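Local atomic coordinates of lipoprotein (Clostridioides difficile, PDB entry 7RAG), a protein that binds the CwlD amidase as the lipoprotein GerS and allosterically activates it during spore formation in Clostridioides difficile. Residues C27-E32 against L44-K49; T51-L56 against S68-G73; H122-T127 against V140-A145. All coordinates share one frame; numbering follows the deposited sequence.

Interaction 1. Residues C27-E32 against L44-K49; sequences CKAEVE and LIHTYK
H46, L44 and C27 bury the most surface where 27-32 meets 44-49, and all three put their side chains on the same face of the sheet, together with A29. The imidazole of H46 lies flat beneath a methyl group: A29 CB sits 3.9 Å from the ring centroid, displaced toward the rim on the NE2 side, in a CH-pi contact. Its first torsion, with CG anti to the carbonyl carbon (chi1 -70°), carries the ring to the A29 side; chi2 turns its face to the methyl. C27 SG approaches the same residue nearer its root, 3.9 Å from H46 CB, and meets the ring only obliquely. These pairings belong to a beta hairpin of strands 24-33 and 40-58, a part of the antiparallel sheet that continues into a second copy of the protein. Two hydrogen-bonded pairs hold it. Between C27 and H46 both bonds are somewhat bent, whereas A29 N reaches L44 O at 2.8 Å in an almost straight line (179°). Past that pair L44 extends CD1 to V31 CG2, 3.8 Å away, the two side chains crossing at a slant. F100 of the second subunit meets the H46 ring edge-to-face, and S58 of the amidase chain packs on L44.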
loop_
_atom_site.group_PDB
_atom_site.type_symbol
_atom_site.label_atom_id
_atom_site.label_comp_id
_atom_site.label_asym_id
_atom_site.label_seq_id
_atom_site.Cartn_x
_atom_site.Cartn_y
_atom_site.Cartn_z
ATOM N N CYS A 27 -6.760 22.448 -2.861
ATOM C CA CYS A 27 -7.087 23.678 -2.162
ATOM C C CYS A 27 -6.279 23.756 -0.887
ATOM O O CYS A 27 -5.671 22.780 -0.441
ATOM C CB CYS A 27 -8.581 23.784 -1.854
ATOM S SG CYS A 27 -9.191 22.602 -0.648
ATOM N N LYS A 28 -6.256 24.962 -0.336
ATOM C CA LYS A 28 -5.730 25.238 0.987
ATOM C C LYS A 28 -6.912 25.238 1.957
ATOM O O LYS A 28 -7.956 25.835 1.670
ATOM C CB LYS A 28 -5.002 26.586 0.978
ATOM C CG LYS A 28 -3.885 26.752 1.984
ATOM C CD LYS A 28 -3.232 28.135 1.849
ATOM C CE LYS A 28 -3.865 29.159 2.785
ATOM N NZ LYS A 28 -3.042 30.399 2.862
ATOM N N ALA A 29 -6.772 24.535 3.075
ATOM C CA ALA A 29 -7.818 24.437 4.086
ATOM C C ALA A 29 -7.304 25.051 5.380
ATOM O O ALA A 29 -6.337 24.550 5.970
ATOM C CB ALA A 29 -8.245 22.979 4.312
ATOM N N GLU A 30 -7.939 26.141 5.806
ATOM C CA GLU A 30 -7.677 26.732 7.110
ATOM C C GLU A 30 -8.690 26.174 8.094
ATOM O O GLU A 30 -9.889 26.431 7.955
ATOM C CB GLU A 30 -7.781 28.253 7.039
ATOM C CG GLU A 30 -6.907 28.841 5.972
ATOM C CD GLU A 30 -7.004 30.344 5.885
ATOM O OE1 GLU A 30 -7.861 30.943 6.591
ATOM O OE2 GLU A 30 -6.212 30.916 5.104
ATOM N N VAL A 31 -8.224 25.416 9.083
ATOM C CA VAL A 31 -9.109 24.686 9.977
ATOM C C VAL A 31 -8.990 25.271 11.371
ATOM O O VAL A 31 -7.885 25.388 11.905
ATOM C CB VAL A 31 -8.781 23.185 10.000
ATOM C CG1 VAL A 31 -9.765 22.468 10.882
ATOM C CG2 VAL A 31 -8.777 22.611 8.589
ATOM N N GLU A 32 -10.123 25.631 11.962
ATOM C CA GLU A 32 -10.201 25.986 13.375
ATOM C C GLU A 32 -10.839 24.831 14.149
ATOM O O GLU A 32 -11.913 24.336 13.776
ATOM C CB GLU A 32 -11.004 27.274 13.569
ATOM C CG GLU A 32 -11.003 27.750 15.016
ATOM C CD GLU A 32 -12.073 28.815 15.344
ATOM O OE1 GLU A 32 -13.291 28.533 15.188
ATOM O OE2 GLU A 32 -11.692 29.923 15.789
ATOM N N LEU A 44 -3.820 23.071 6.069
ATOM C CA LEU A 44 -3.530 21.869 5.315
ATOM C C LEU A 44 -3.659 22.203 3.845
ATOM O O LEU A 44 -4.337 23.165 3.475
ATOM C CB LEU A 44 -4.501 20.722 5.670
ATOM C CG LEU A 44 -4.443 20.236 7.124
ATOM C CD1 LEU A 44 -5.348 21.069 8.037
ATOM C CD2 LEU A 44 -4.767 18.767 7.232
ATOM N N ILE A 45 -3.000 21.408 3.011
ATOM C CA ILE A 45 -3.336 21.342 1.596
ATOM C C ILE A 45 -4.090 20.043 1.354
ATOM O O ILE A 45 -3.670 18.975 1.822
ATOM C CB ILE A 45 -2.086 21.464 0.716
ATOM C CG1 ILE A 45 -1.442 22.826 0.995
ATOM C CG2 ILE A 45 -2.467 21.338 -0.757
ATOM C CD1 ILE A 45 -0.034 22.936 0.563
ATOM N N HIS A 46 -5.252 20.154 0.714
ATOM C CA HIS A 46 -6.061 19.023 0.294
ATOM C C HIS A 46 -5.846 18.805 -1.180
ATOM O O HIS A 46 -6.049 19.731 -1.978
ATOM C CB HIS A 46 -7.548 19.273 0.494
ATOM C CG HIS A 46 -7.967 19.297 1.916
ATOM N ND1 HIS A 46 -9.287 19.392 2.294
ATOM C CD2 HIS A 46 -7.244 19.239 3.055
ATOM C CE1 HIS A 46 -9.358 19.396 3.611
ATOM N NE2 HIS A 46 -8.133 19.296 4.093
ATOM N N THR A 47 -5.485 17.580 -1.541
ATOM C CA THR A 47 -5.382 17.173 -2.930
ATOM C C THR A 47 -6.265 15.962 -3.186
ATOM O O THR A 47 -6.289 15.009 -2.402
ATOM C CB THR A 47 -3.937 16.888 -3.280
ATOM O OG1 THR A 47 -3.201 18.110 -3.181
ATOM C CG2 THR A 47 -3.819 16.366 -4.695
ATOM N N TYR A 48 -7.001 16.008 -4.284
ATOM C CA TYR A 48 -7.824 14.898 -4.728
ATOM C C TYR A 48 -7.474 14.562 -6.169
ATOM O O TYR A 48 -7.460 15.451 -7.026
ATOM C CB TYR A 48 -9.298 15.256 -4.618
ATOM C CG TYR A 48 -10.254 14.328 -5.326
ATOM C CD1 TYR A 48 -10.609 13.112 -4.761
ATOM C CD2 TYR A 48 -10.851 14.689 -6.529
ATOM C CE1 TYR A 48 -11.519 12.272 -5.368
ATOM C CE2 TYR A 48 -11.770 13.843 -7.157
ATOM C CZ TYR A 48 -12.098 12.632 -6.564
ATOM O OH TYR A 48 -12.995 11.770 -7.151
ATOM N N LYS A 49 -7.174 13.293 -6.428
ATOM C CA LYS A 49 -7.146 12.763 -7.785
ATOM C C LYS A 49 -7.995 11.499 -7.834
ATOM O O LYS A 49 -7.951 10.677 -6.919
ATOM C CB LYS A 49 -5.703 12.482 -8.274
ATOM C CG LYS A 49 -4.827 11.653 -7.349
#

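Interaction 2. Residues T51-L56 against S68-G73; sequences TDNYKL and SIEYQG
Y54 with Y71 and L56 with I69 form the two hydrogen-bonded pairs in which this hairpin is tight: Y71 N lies 2.8 Å from Y54 O, and L56 N points at I69 O almost straight (175°). Between the side chains of these four residues, which share one face, the touch is lighter. L56 CG comes up to the edge of the Y71 ring, 4.3 Å from Y71 CE2, and the Y54 and Y71 side chains meet at their CB atoms while the phenol of Y54 turns off to F100 of the same chain, which it meets edge-to-face. The other face, of N53, K55, E70 and Q72, is polar and partly exposed. K55 runs out with CG anti to the backbone N (chi1 -178°), bringing NZ to 3.6 Å from E70 OE1, a long, hence weak, salt bridge; E70 OE1 has a second long, weak ion pair with K79. Beside it the N53 and Q72 side chains lie side by side, the exact setting of the Q72 amide being doubtful. Strand 68-71 is flanked on its other edge by strand 75-80, through backbone bonds of S68 to K79 and E70 to L77, while 51-56 pairs antiparallel with a strand of the second subunit.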
loop_
_atom_site.group_PDB
_atom_site.type_symbol
_atom_site.label_atom_id
_atom_site.label_comp_id
_atom_site.label_asym_id
_atom_site.label_seq_id
_atom_site.Cartn_x
_atom_site.Cartn_y
_atom_site.Cartn_z
ATOM N N THR A 51 -8.339 7.999 -9.411
ATOM C CA THR A 51 -7.263 7.154 -9.918
ATOM C C THR A 51 -7.809 5.800 -10.347
ATOM O O THR A 51 -8.870 5.362 -9.888
ATOM C CB THR A 51 -6.136 6.943 -8.881
ATOM O OG1 THR A 51 -6.550 5.994 -7.897
ATOM C CG2 THR A 51 -5.789 8.240 -8.183
ATOM N N ASP A 52 -7.075 5.153 -11.249
ATOM C CA ASP A 52 -7.461 3.850 -11.771
ATOM C C ASP A 52 -6.995 2.733 -10.845
ATOM O O ASP A 52 -5.924 2.808 -10.243
ATOM C CB ASP A 52 -6.880 3.645 -13.167
ATOM C CG ASP A 52 -7.409 4.649 -14.165
ATOM O OD1 ASP A 52 -6.876 4.693 -15.288
ATOM O OD2 ASP A 52 -8.346 5.406 -13.837
ATOM N N ASN A 53 -7.822 1.707 -10.705
ATOM C CA ASN A 53 -7.449 0.507 -9.964
ATOM C C ASN A 53 -7.809 -0.706 -10.809
ATOM O O ASN A 53 -8.980 -0.904 -11.151
ATOM C CB ASN A 53 -8.135 0.447 -8.594
ATOM C CG ASN A 53 -7.909 -0.885 -7.875
ATOM O OD1 ASN A 53 -8.572 -1.886 -8.162
ATOM N ND2 ASN A 53 -6.984 -0.895 -6.930
ATOM N N TYR A 54 -6.799 -1.502 -11.143
ATOM C CA TYR A 54 -6.950 -2.706 -11.945
ATOM C C TYR A 54 -6.599 -3.921 -11.091
ATOM O O TYR A 54 -5.624 -3.897 -10.341
ATOM C CB TYR A 54 -6.047 -2.652 -13.163
ATOM C CG TYR A 54 -6.489 -1.725 -14.272
ATOM C CD1 TYR A 54 -7.455 -2.124 -15.184
ATOM C CD2 TYR A 54 -5.912 -0.471 -14.441
ATOM C CE1 TYR A 54 -7.845 -1.297 -16.225
ATOM C CE2 TYR A 54 -6.306 0.367 -15.474
ATOM C CZ TYR A 54 -7.268 -0.055 -16.369
ATOM O OH TYR A 54 -7.675 0.753 -17.407
ATOM N N LYS A 55 -7.408 -4.970 -11.162
ATOM C CA LYS A 55 -7.049 -6.245 -10.557
ATOM C C LYS A 55 -7.140 -7.331 -11.617
ATOM O O LYS A 55 -8.156 -7.432 -12.308
ATOM C CB LYS A 55 -7.953 -6.570 -9.379
ATOM C CG LYS A 55 -7.620 -7.859 -8.676
ATOM C CD LYS A 55 -8.125 -7.818 -7.248
ATOM C CE LYS A 55 -8.210 -9.216 -6.644
ATOM N NZ LYS A 55 -7.467 -9.278 -5.345
ATOM N N LEU A 56 -6.065 -8.101 -11.783
ATOM C CA LEU A 56 -6.060 -9.284 -12.637
ATOM C C LEU A 56 -5.878 -10.493 -11.735
ATOM O O LEU A 56 -4.852 -10.604 -11.054
ATOM C CB LEU A 56 -4.942 -9.251 -13.681
ATOM C CG LEU A 56 -4.402 -7.916 -14.185
ATOM C CD1 LEU A 56 -3.457 -8.184 -15.350
ATOM C CD2 LEU A 56 -5.525 -6.970 -14.618
ATOM N N SER A 68 -2.906 -13.220 -8.043
ATOM C CA SER A 68 -3.425 -11.969 -8.579
ATOM C C SER A 68 -2.340 -10.902 -8.612
ATOM O O SER A 68 -1.319 -10.985 -7.922
ATOM C CB SER A 68 -4.647 -11.474 -7.783
ATOM O OG SER A 68 -4.339 -11.201 -6.419
ATOM N N ILE A 69 -2.577 -9.909 -9.461
ATOM C CA ILE A 69 -1.780 -8.697 -9.524
ATOM C C ILE A 69 -2.735 -7.517 -9.495
ATOM O O ILE A 69 -3.696 -7.470 -10.270
ATOM C CB ILE A 69 -0.909 -8.648 -10.789
ATOM C CG1 ILE A 69 0.162 -9.729 -10.734
ATOM C CG2 ILE A 69 -0.276 -7.292 -10.918
ATOM C CD1 ILE A 69 0.901 -9.931 -12.055
ATOM N N GLU A 70 -2.469 -6.567 -8.618
ATOM C CA GLU A 70 -3.313 -5.402 -8.414
ATOM C C GLU A 70 -2.498 -4.139 -8.672
ATOM O O GLU A 70 -1.417 -3.976 -8.104
ATOM C CB GLU A 70 -3.855 -5.436 -6.997
ATOM C CG GLU A 70 -5.098 -4.650 -6.778
ATOM C CD GLU A 70 -5.672 -4.904 -5.391
ATOM O OE1 GLU A 70 -5.719 -6.098 -4.976
ATOM O OE2 GLU A 70 -6.051 -3.912 -4.714
ATOM N N TYR A 71 -2.998 -3.271 -9.553
ATOM C CA TYR A 71 -2.376 -1.995 -9.891
ATOM C C TYR A 71 -3.206 -0.872 -9.280
ATOM O O TYR A 71 -4.367 -0.681 -9.670
ATOM C CB TYR A 71 -2.296 -1.808 -11.405
ATOM C CG TYR A 71 -1.484 -2.850 -12.152
ATOM C CD1 TYR A 71 -0.138 -2.630 -12.449
ATOM C CD2 TYR A 71 -2.062 -4.052 -12.572
ATOM C CE1 TYR A 71 0.604 -3.576 -13.138
ATOM C CE2 TYR A 71 -1.329 -4.989 -13.264
ATOM C CZ TYR A 71 -0.000 -4.748 -13.542
ATOM O OH TYR A 71 0.729 -5.683 -14.217
ATOM N N GLN A 72 -2.615 -0.115 -8.347
ATOM C CA GLN A 72 -3.364 0.884 -7.589
ATOM C C GLN A 72 -2.928 2.308 -7.910
ATOM O O GLN A 72 -3.742 3.161 -8.271
ATOM C CB GLN A 72 -3.206 0.637 -6.080
ATOM C CG GLN A 72 -3.391 -0.800 -5.643
ATOM C CD GLN A 72 -4.491 -0.944 -4.602
ATOM O OE1 GLN A 72 -5.175 0.027 -4.272
ATOM N NE2 GLN A 72 -4.668 -2.159 -4.082
ATOM N N GLY A 73 -1.661 2.596 -7.717
ATOM C CA GLY A 73 -1.129 3.917 -7.920
ATOM C C GLY A 73 0.299 3.759 -8.365
ATOM O O GLY A 73 0.598 3.106 -9.366
#

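Interaction 3. Residues H122-T127 against V140-A145; sequences HLVLET and VLYVNA
V124 rests against V140 and Y142 on one face of an antiparallel beta hairpin, strands 122-128 and 138-144, within the second five-stranded sheet of this LolA-family protein. Its branches divide the work. From CB, the CG1 methyl stands anti to the backbone nitrogen (chi1 -171°) and meets V140 CG1 at 3.7 Å, with Y142 CE1 a little farther off; the CG2 methyl turns the other way and touches Y142 CD1 at 3.9 Å. V124 thus touches the Y142 ring obliquely, at CD1 and CE1, and K152 adds a cation-pi contact to it. On the reverse face L123 and V143 lie side by side, CD2 of the leucine 3.8 Å from V143 CB, and L125 continues the row toward L141. That apolar face is also covered by the second subunit, whose K8, Y12 and F15 pack on L123, L125, L141 and V143. L123 with V143 and L125 with L141 form two hydrogen-bonded pairs of two bonds each, with the non-hydrogen-bonded pair V124 and Y142 between them; of the four bonds L141 N to L125 O is the straightest, 169°. At the far end H122 lays its imidazole near the V143 carbonyl, and E151 takes both H122 NE2 and N144 ND2, one carboxylate oxygen each. The H122 ring's CD2 carbon lies 3.6 Å from V143 O.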
loop_
_atom_site.group_PDB
_atom_site.type_symbol
_atom_site.label_atom_id
_atom_site.label_comp_id
_atom_site.label_asym_id
_atom_site.label_seq_id
_atom_site.Cartn_x
_atom_site.Cartn_y
_atom_site.Cartn_z
ATOM N N HIS A 122 -16.355 -4.903 -36.824
ATOM C CA HIS A 122 -15.397 -4.558 -35.784
ATOM C C HIS A 122 -14.699 -3.246 -36.088
ATOM O O HIS A 122 -14.332 -2.966 -37.233
ATOM C CB HIS A 122 -14.344 -5.640 -35.610
ATOM C CG HIS A 122 -14.880 -6.901 -35.025
ATOM N ND1 HIS A 122 -15.352 -7.938 -35.801
ATOM C CD2 HIS A 122 -15.036 -7.288 -33.738
ATOM C CE1 HIS A 122 -15.764 -8.916 -35.017
ATOM N NE2 HIS A 122 -15.587 -8.546 -33.761
ATOM N N LEU A 123 -14.522 -2.453 -35.038
ATOM C CA LEU A 123 -13.614 -1.318 -35.037
ATOM C C LEU A 123 -12.231 -1.868 -34.700
ATOM O O LEU A 123 -12.033 -2.422 -33.620
ATOM C CB LEU A 123 -14.102 -0.285 -34.019
ATOM C CG LEU A 123 -13.378 0.997 -33.572
ATOM C CD1 LEU A 123 -13.696 2.173 -34.438
ATOM C CD2 LEU A 123 -13.725 1.337 -32.116
ATOM N N VAL A 124 -11.296 -1.783 -35.642
ATOM C CA VAL A 124 -9.933 -2.276 -35.465
ATOM C C VAL A 124 -9.037 -1.082 -35.189
ATOM O O VAL A 124 -9.002 -0.129 -35.981
ATOM C CB VAL A 124 -9.443 -3.049 -36.699
ATOM C CG1 VAL A 124 -8.124 -3.739 -36.401
ATOM C CG2 VAL A 124 -10.478 -4.056 -37.141
ATOM N N LEU A 125 -8.314 -1.132 -34.067
ATOM C CA LEU A 125 -7.444 -0.050 -33.621
ATOM C C LEU A 125 -6.032 -0.590 -33.483
ATOM O O LEU A 125 -5.809 -1.546 -32.735
ATOM C CB LEU A 125 -7.920 0.507 -32.286
ATOM C CG LEU A 125 -9.403 0.835 -32.191
ATOM C CD1 LEU A 125 -9.695 1.452 -30.832
ATOM C CD2 LEU A 125 -9.803 1.778 -33.305
ATOM N N GLU A 126 -5.082 0.019 -34.190
ATOM C CA GLU A 126 -3.700 -0.447 -34.213
ATOM C C GLU A 126 -2.762 0.653 -33.744
ATOM O O GLU A 126 -2.802 1.767 -34.267
ATOM C CB GLU A 126 -3.272 -0.871 -35.612
ATOM C CG GLU A 126 -4.291 -1.644 -36.391
ATOM C CD GLU A 126 -3.743 -2.022 -37.743
ATOM O OE1 GLU A 126 -2.574 -1.645 -38.016
ATOM O OE2 GLU A 126 -4.468 -2.691 -38.517
ATOM N N THR A 127 -1.896 0.333 -32.794
ATOM C CA THR A 127 -0.857 1.257 -32.379
ATOM C C THR A 127 0.460 0.500 -32.359
ATOM O O THR A 127 0.470 -0.723 -32.240
ATOM C CB THR A 127 -1.169 1.887 -30.991
ATOM O OG1 THR A 127 -1.195 0.873 -29.985
ATOM C CG2 THR A 127 -2.531 2.592 -30.996
ATOM N N VAL A 140 -3.023 -4.497 -31.348
ATOM C CA VAL A 140 -4.246 -4.410 -32.139
ATOM C C VAL A 140 -5.437 -4.810 -31.282
ATOM O O VAL A 140 -5.472 -5.919 -30.737
ATOM C CB VAL A 140 -4.186 -5.283 -33.403
ATOM C CG1 VAL A 140 -5.417 -5.008 -34.266
ATOM C CG2 VAL A 140 -2.921 -4.998 -34.168
ATOM N N LEU A 141 -6.430 -3.926 -31.215
ATOM C CA LEU A 141 -7.650 -4.144 -30.453
ATOM C C LEU A 141 -8.835 -4.230 -31.401
ATOM O O LEU A 141 -9.022 -3.354 -32.251
ATOM C CB LEU A 141 -7.870 -3.018 -29.450
ATOM C CG LEU A 141 -9.108 -3.118 -28.560
ATOM C CD1 LEU A 141 -8.978 -4.173 -27.468
ATOM C CD2 LEU A 141 -9.407 -1.742 -27.970
ATOM N N TYR A 142 -9.632 -5.283 -31.247
ATOM C CA TYR A 142 -10.884 -5.450 -31.974
ATOM C C TYR A 142 -12.022 -5.083 -31.040
ATOM O O TYR A 142 -12.171 -5.689 -29.972
ATOM C CB TYR A 142 -11.048 -6.885 -32.475
ATOM C CG TYR A 142 -9.962 -7.280 -33.440
ATOM C CD1 TYR A 142 -10.170 -7.224 -34.817
ATOM C CD2 TYR A 142 -8.708 -7.681 -32.979
ATOM C CE1 TYR A 142 -9.173 -7.565 -35.695
ATOM C CE2 TYR A 142 -7.709 -8.025 -33.858
ATOM C CZ TYR A 142 -7.946 -7.965 -35.211
ATOM O OH TYR A 142 -6.935 -8.302 -36.082
ATOM N N VAL A 143 -12.822 -4.102 -31.440
ATOM C CA VAL A 143 -13.971 -3.638 -30.676
ATOM C C VAL A 143 -15.236 -4.017 -31.437
ATOM O O VAL A 143 -15.299 -3.878 -32.662
ATOM C CB VAL A 143 -13.902 -2.114 -30.438
ATOM C CG1 VAL A 143 -15.045 -1.665 -29.535
ATOM C CG2 VAL A 143 -12.559 -1.731 -29.847
ATOM N N ASN A 144 -16.233 -4.508 -30.717
ATOM C CA ASN A 144 -17.516 -4.791 -31.338
ATOM C C ASN A 144 -18.163 -3.475 -31.751
ATOM O O ASN A 144 -18.380 -2.596 -30.917
ATOM C CB ASN A 144 -18.401 -5.564 -30.368
ATOM C CG ASN A 144 -19.723 -5.942 -30.966
ATOM O OD1 ASN A 144 -20.580 -5.099 -31.206
ATOM N ND2 ASN A 144 -19.906 -7.219 -31.193
ATOM N N ALA A 145 -18.479 -3.334 -33.034
ATOM C CA ALA A 145 -18.926 -2.040 -33.523
ATOM C C ALA A 145 -20.297 -1.663 -33.006
ATOM O O ALA A 145 -20.665 -0.490 -33.103
ATOM C CB ALA A 145 -18.937 -2.018 -35.048
#

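The three contacts follow one another along the chain, each joining strands consecutive in sequence, as expected of sheets built from meanders. Interactions 1 and 2 share the long strand 40-58 and hence one sheet, yet their centres are 27 Å apart, because its two ends serve different partners: 24-33 at the first, 68-71 at the second. Interaction 3 lies in the other antiparallel sheet, its centre 24 Å from that of interaction 2 and 43 Å from that of interaction 1, on the opposite side of the chain's centre from the latter. All three touch the second subunit, and interactions 1 and 2 also border the amidase chain, consistent with the first sheet taking part in both the pairing of the two copies and the amidase interface.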